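Local coordinates for putative MAR1 (Leishmania donovani, PDB 1X9G), which is of unknown function but belongs to the isochorismatase superfamily and is a putative MAR1 ribonuclease, at residues R11-F23 with I172-N184. Residues are numbered along the deposited sequence; the frame is centred on the assembly and turned at random.
Sequences RLMPHYSKGKTAF and ILLQMTKDAMDPN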
loop_
_atom_site.group_PDB
_atom_site.type_symbol
_atom_site.label_atom_id
_atom_site.label_comp_id
_atom_site.label_asym_id
_atom_site.label_seq_id
_atom_site.Cartn_x
_atom_site.Cartn_y
_atom_site.Cartn_z
ATOM N N ARG A 11 5.998 -13.878 -12.177
ATOM C CA ARG A 11 5.215 -12.740 -11.770
ATOM C C ARG A 11 3.724 -12.776 -11.953
ATOM O O ARG A 11 3.053 -12.111 -11.176
ATOM C CB ARG A 11 5.817 -11.380 -12.137
ATOM C CG ARG A 11 5.960 -10.507 -10.894
ATOM C CD ARG A 11 6.709 -9.212 -11.084
ATOM N NE ARG A 11 7.967 -9.466 -11.755
ATOM C CZ ARG A 11 9.165 -9.138 -11.289
ATOM N NH1 ARG A 11 9.278 -8.475 -10.158
ATOM N NH2 ARG A 11 10.246 -9.479 -11.986
ATOM N N LEU A 12 3.159 -13.527 -12.885
ATOM C CA LEU A 12 1.682 -13.662 -12.872
ATOM C C LEU A 12 1.272 -15.138 -12.996
ATOM O O LEU A 12 2.128 -16.005 -12.853
ATOM C CB LEU A 12 1.061 -12.819 -13.992
ATOM C CG LEU A 12 1.250 -11.304 -13.986
ATOM C CD1 LEU A 12 1.031 -10.721 -15.340
ATOM C CD2 LEU A 12 0.280 -10.664 -13.006
ATOM N N MET A 13 -0.006 -15.436 -13.223
ATOM C CA MET A 13 -0.395 -16.816 -13.607
ATOM C C MET A 13 0.320 -17.252 -14.914
ATOM O O MET A 13 0.427 -16.463 -15.868
ATOM C CB MET A 13 -1.911 -16.960 -13.776
ATOM C CG MET A 13 -2.660 -16.794 -12.467
ATOM S SD MET A 13 -4.192 -17.661 -12.345
ATOM C CE MET A 13 -3.603 -19.305 -11.900
ATOM N N PRO A 14 0.870 -18.477 -14.938
ATOM C CA PRO A 14 1.467 -18.973 -16.181
ATOM C C PRO A 14 0.343 -19.459 -17.087
ATOM O O PRO A 14 -0.785 -19.633 -16.581
ATOM C CB PRO A 14 2.346 -20.145 -15.712
ATOM C CG PRO A 14 1.755 -20.603 -14.431
ATOM C CD PRO A 14 0.963 -19.453 -13.832
ATOM N N HIS A 15 0.635 -19.652 -18.388
ATOM C CA HIS A 15 -0.296 -20.280 -19.342
ATOM C C HIS A 15 -0.952 -21.517 -18.715
ATOM O O HIS A 15 -0.284 -22.300 -18.056
ATOM C CB HIS A 15 0.361 -20.621 -20.711
ATOM C CG HIS A 15 -0.634 -21.133 -21.708
ATOM N ND1 HIS A 15 -0.810 -22.482 -21.961
ATOM C CD2 HIS A 15 -1.606 -20.492 -22.410
ATOM C CE1 HIS A 15 -1.824 -22.648 -22.796
ATOM N NE2 HIS A 15 -2.330 -21.459 -23.079
ATOM N N TYR A 16 -2.257 -21.683 -18.918
ATOM C CA TYR A 16 -3.014 -22.792 -18.284
ATOM C C TYR A 16 -2.423 -24.208 -18.405
ATOM O O TYR A 16 -2.710 -25.068 -17.554
ATOM C CB TYR A 16 -4.497 -22.826 -18.707
ATOM C CG TYR A 16 -4.790 -22.985 -20.198
ATOM C CD1 TYR A 16 -5.402 -21.944 -20.906
ATOM C CD2 TYR A 16 -4.516 -24.179 -20.890
ATOM C CE1 TYR A 16 -5.703 -22.062 -22.263
ATOM C CE2 TYR A 16 -4.816 -24.315 -22.281
ATOM C CZ TYR A 16 -5.415 -23.239 -22.957
ATOM O OH TYR A 16 -5.738 -23.283 -24.314
ATOM N N SER A 17 -1.605 -24.427 -19.435
ATOM C CA SER A 17 -1.053 -25.742 -19.738
ATOM C C SER A 17 0.281 -26.020 -19.056
ATOM O O SER A 17 0.808 -27.130 -19.168
ATOM C CB SER A 17 -0.904 -25.918 -21.264
ATOM O OG SER A 17 0.072 -25.013 -21.774
ATOM N N LYS A 18 0.839 -25.020 -18.377
ATOM C CA LYS A 18 2.053 -25.190 -17.570
ATOM C C LYS A 18 1.642 -25.549 -16.118
ATOM O O LYS A 18 1.201 -24.685 -15.347
ATOM C CB LYS A 18 2.903 -23.910 -17.645
ATOM C CG LYS A 18 4.297 -23.978 -16.959
ATOM C CD LYS A 18 5.076 -22.621 -17.005
ATOM C CE LYS A 18 6.065 -22.439 -15.797
ATOM N NZ LYS A 18 5.446 -22.068 -14.429
ATOM N N GLY A 19 1.735 -26.833 -15.766
ATOM C CA GLY A 19 1.416 -27.307 -14.411
ATOM C C GLY A 19 -0.061 -27.526 -14.146
ATOM O O GLY A 19 -0.813 -27.836 -15.069
ATOM N N LYS A 20 -0.462 -27.409 -12.881
ATOM C CA LYS A 20 -1.855 -27.568 -12.461
ATOM C C LYS A 20 -2.267 -26.407 -11.562
ATOM O O LYS A 20 -1.450 -25.858 -10.829
ATOM C CB LYS A 20 -2.090 -28.881 -11.682
ATOM C CG LYS A 20 -1.564 -30.155 -12.324
ATOM C CD LYS A 20 -2.225 -31.393 -11.725
ATOM C CE LYS A 20 -2.267 -32.606 -12.722
ATOM N NZ LYS A 20 -3.626 -32.848 -13.366
ATOM N N THR A 21 -3.553 -26.074 -11.610
ATOM C CA THR A 21 -4.167 -25.025 -10.823
ATOM C C THR A 21 -5.416 -25.560 -10.145
ATOM O O THR A 21 -6.287 -26.110 -10.815
ATOM C CB THR A 21 -4.651 -23.882 -11.737
ATOM O OG1 THR A 21 -3.523 -23.223 -12.322
ATOM C CG2 THR A 21 -5.518 -22.871 -10.936
ATOM N N ALA A 22 -5.520 -25.392 -8.831
ATOM C CA ALA A 22 -6.796 -25.634 -8.138
ATOM C C ALA A 22 -7.588 -24.337 -8.004
ATOM O O ALA A 22 -7.056 -23.299 -7.547
ATOM C CB ALA A 22 -6.599 -26.315 -6.746
ATOM N N PHE A 23 -8.838 -24.397 -8.460
ATOM C CA PHE A 23 -9.863 -23.457 -8.075
ATOM C C PHE A 23 -10.459 -23.894 -6.739
ATOM O O PHE A 23 -10.906 -25.025 -6.567
ATOM C CB PHE A 23 -10.923 -23.325 -9.169
ATOM C CG PHE A 23 -10.352 -22.942 -10.529
ATOM C CD1 PHE A 23 -10.652 -23.685 -11.656
ATOM C CD2 PHE A 23 -9.513 -21.830 -10.670
ATOM C CE1 PHE A 23 -10.122 -23.335 -12.928
ATOM C CE2 PHE A 23 -8.983 -21.474 -11.928
ATOM C CZ PHE A 23 -9.294 -22.240 -13.066
ATOM N N ILE A 172 -7.315 -12.584 -14.200
ATOM C CA ILE A 172 -6.902 -13.983 -14.081
ATOM C C ILE A 172 -7.233 -14.875 -15.299
ATOM O O ILE A 172 -6.373 -15.682 -15.694
ATOM C CB ILE A 172 -7.485 -14.603 -12.785
ATOM C CG1 ILE A 172 -6.676 -14.140 -11.567
ATOM C CG2 ILE A 172 -7.463 -16.141 -12.815
ATOM C CD1 ILE A 172 -7.348 -14.585 -10.211
ATOM N N LEU A 173 -8.442 -14.760 -15.886
ATOM C CA LEU A 173 -8.738 -15.537 -17.104
ATOM C C LEU A 173 -7.751 -15.227 -18.234
ATOM O O LEU A 173 -7.187 -16.125 -18.814
ATOM C CB LEU A 173 -10.175 -15.378 -17.619
ATOM C CG LEU A 173 -11.412 -15.741 -16.792
ATOM C CD1 LEU A 173 -12.520 -16.282 -17.690
ATOM C CD2 LEU A 173 -11.171 -16.689 -15.579
ATOM N N LEU A 174 -7.507 -13.949 -18.479
ATOM C CA LEU A 174 -6.539 -13.446 -19.434
ATOM C C LEU A 174 -5.086 -13.820 -19.189
ATOM O O LEU A 174 -4.254 -13.744 -20.103
ATOM C CB LEU A 174 -6.648 -11.921 -19.441
ATOM C CG LEU A 174 -7.977 -11.385 -19.981
ATOM C CD1 LEU A 174 -7.924 -9.878 -20.232
ATOM C CD2 LEU A 174 -8.407 -12.124 -21.293
ATOM N N GLN A 175 -4.749 -14.143 -17.949
ATOM C CA GLN A 175 -3.369 -14.405 -17.602
ATOM C C GLN A 175 -3.075 -15.859 -17.933
ATOM O O GLN A 175 -1.955 -16.207 -18.303
ATOM C CB GLN A 175 -3.122 -14.140 -16.120
ATOM C CG GLN A 175 -2.897 -12.651 -15.703
ATOM C CD GLN A 175 -2.910 -12.510 -14.182
ATOM O OE1 GLN A 175 -2.256 -13.273 -13.496
ATOM N NE2 GLN A 175 -3.707 -11.592 -13.654
ATOM N N MET A 176 -4.080 -16.706 -17.786
ATOM C CA MET A 176 -3.961 -18.097 -18.120
ATOM C C MET A 176 -4.014 -18.411 -19.654
ATOM O O MET A 176 -3.476 -19.429 -20.069
ATOM C CB MET A 176 -5.041 -18.883 -17.367
ATOM C CG MET A 176 -4.786 -19.052 -15.868
ATOM S SD MET A 176 -6.231 -19.674 -14.922
ATOM C CE MET A 176 -5.769 -21.412 -14.738
ATOM N N THR A 177 -4.660 -17.568 -20.468
ATOM C CA THR A 177 -4.697 -17.757 -21.937
ATOM C C THR A 177 -3.847 -16.754 -22.661
ATOM O O THR A 177 -4.395 -15.852 -23.268
ATOM C CB THR A 177 -6.114 -17.517 -22.555
ATOM O OG1 THR A 177 -6.922 -16.723 -21.688
ATOM C CG2 THR A 177 -6.826 -18.838 -22.851
ATOM N N LYS A 178 -2.531 -16.856 -22.640
ATOM C CA LYS A 178 -1.758 -15.635 -22.850
ATOM C C LYS A 178 -1.928 -14.875 -24.208
ATOM O O LYS A 178 -1.271 -13.851 -24.447
ATOM C CB LYS A 178 -0.306 -15.910 -22.483
ATOM C CG LYS A 178 -0.073 -16.246 -20.979
ATOM C CD LYS A 178 1.150 -15.438 -20.419
ATOM C CE LYS A 178 1.474 -15.734 -18.956
ATOM N NZ LYS A 178 0.391 -15.290 -17.975
ATOM N N ASP A 179 -2.863 -15.344 -25.057
ATOM C CA ASP A 179 -2.985 -14.922 -26.478
ATOM C C ASP A 179 -4.444 -14.980 -26.970
ATOM O O ASP A 179 -5.149 -15.927 -26.663
ATOM C CB ASP A 179 -2.130 -15.848 -27.349
ATOM C CG ASP A 179 -1.608 -15.168 -28.617
ATOM O OD1 ASP A 179 -2.422 -14.718 -29.480
ATOM O OD2 ASP A 179 -0.354 -15.108 -28.743
ATOM N N ALA A 180 -4.898 -13.988 -27.739
ATOM C CA ALA A 180 -6.273 -14.001 -28.271
ATOM C C ALA A 180 -6.471 -15.005 -29.437
ATOM O O ALA A 180 -7.593 -15.186 -29.920
ATOM C CB ALA A 180 -6.735 -12.587 -28.679
ATOM N N MET A 181 -5.381 -15.640 -29.880
ATOM C CA MET A 181 -5.434 -16.715 -30.898
ATOM C C MET A 181 -5.225 -18.092 -30.273
ATOM O O MET A 181 -4.810 -19.040 -30.932
ATOM C CB MET A 181 -4.426 -16.453 -32.025
ATOM C CG MET A 181 -4.820 -15.284 -32.943
ATOM S SD MET A 181 -6.265 -15.582 -34.031
ATOM C CE MET A 181 -7.653 -14.897 -33.097
ATOM N N ASP A 182 -5.525 -18.179 -28.985
ATOM C CA ASP A 182 -5.358 -19.403 -28.214
ATOM C C ASP A 182 -6.513 -20.333 -28.551
ATOM O O ASP A 182 -7.637 -19.854 -28.694
ATOM C CB ASP A 182 -5.382 -19.075 -26.711
ATOM C CG ASP A 182 -4.963 -20.245 -25.865
ATOM O OD1 ASP A 182 -3.741 -20.419 -25.665
ATOM O OD2 ASP A 182 -5.842 -21.006 -25.420
ATOM N N PRO A 183 -6.252 -21.661 -28.649
ATOM C CA PRO A 183 -7.314 -22.592 -29.083
ATOM C C PRO A 183 -8.514 -22.480 -28.160
ATOM O O PRO A 183 -9.667 -22.734 -28.570
ATOM C CB PRO A 183 -6.658 -23.971 -28.948
ATOM C CG PRO A 183 -5.216 -23.724 -29.075
ATOM C CD PRO A 183 -4.989 -22.382 -28.395
ATOM N N ASN A 184 -8.256 -22.067 -26.921
ATOM C CA ASN A 184 -9.356 -21.974 -25.971
ATOM C C ASN A 184 -9.990 -20.591 -25.779
ATOM O O ASN A 184 -10.977 -20.459 -25.056
ATOM C CB ASN A 184 -9.031 -22.702 -24.669
ATOM C CG ASN A 184 -9.210 -24.182 -24.810
ATOM O OD1 ASN A 184 -10.296 -24.656 -25.169
ATOM N ND2 ASN A 184 -8.152 -24.929 -24.556
#
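Met13 and Met176 form the apolar centre of this contact. The sulfur Met13 SD lies 3.6 Å from Ile172 CG2 and also touches Met176 CG. Met176 bends at its last torsion. Its methyl CE thus reaches strand 21-26, where it meets Phe23 CZ at 4.0 Å and touches Thr21. Beside this centre, Gln175 crosses Leu12 and Met13 at about a right angle. Its OE1 accepts Met13 N at 3.1 Å, nearly straight and in the carbonyl plane, while its NE2 is bonded to Ser171 OG. Both ends of the buried amide are therefore used, which should fix its rotation. Where the helix ends, Met176 O takes Tyr16 N on a lone pair, at 2.8 Å. Lys178 NZ lies near both Gln175 O and Met13 O; the bond to Met13 O is very short and its exact geometry doubtful.

The polar edge is built around Asp182. Tyr16 CG sits between the backbone N and the carbonyl carbon (chi1 59°), which turns the ring along Thr177 toward Asp182. Thr177 CG2 meets the ring edge, 3.5 Å from Tyr16 CE1. The hydroxyl donates to the syn lone pair of Asp182 OD2 at 2.5 Å and accepts Asn184 ND2 at 2.9 Å. Asp182 OD2 also takes Asn184 N, a capping bond ahead of helix 185-191. His15 NE2 reaches the other oxygen, OD1, at 3.1 Å, tilted from both planes. The His15 ring lies against one face of Tyr16, with CE1 over its centre.

In this alpha/beta fold of the isochorismatase superfamily, the contact ties the N-terminal arm and strand 21-26, an inner strand of the parallel sheet, to the end of helix 169-176 and the loop toward helix 185-191. Val111 of strand 109-115 backs Met13 and Phe23, helix 39-55 packs on Phe23 and Asn184, and a second subunit meets Lys178.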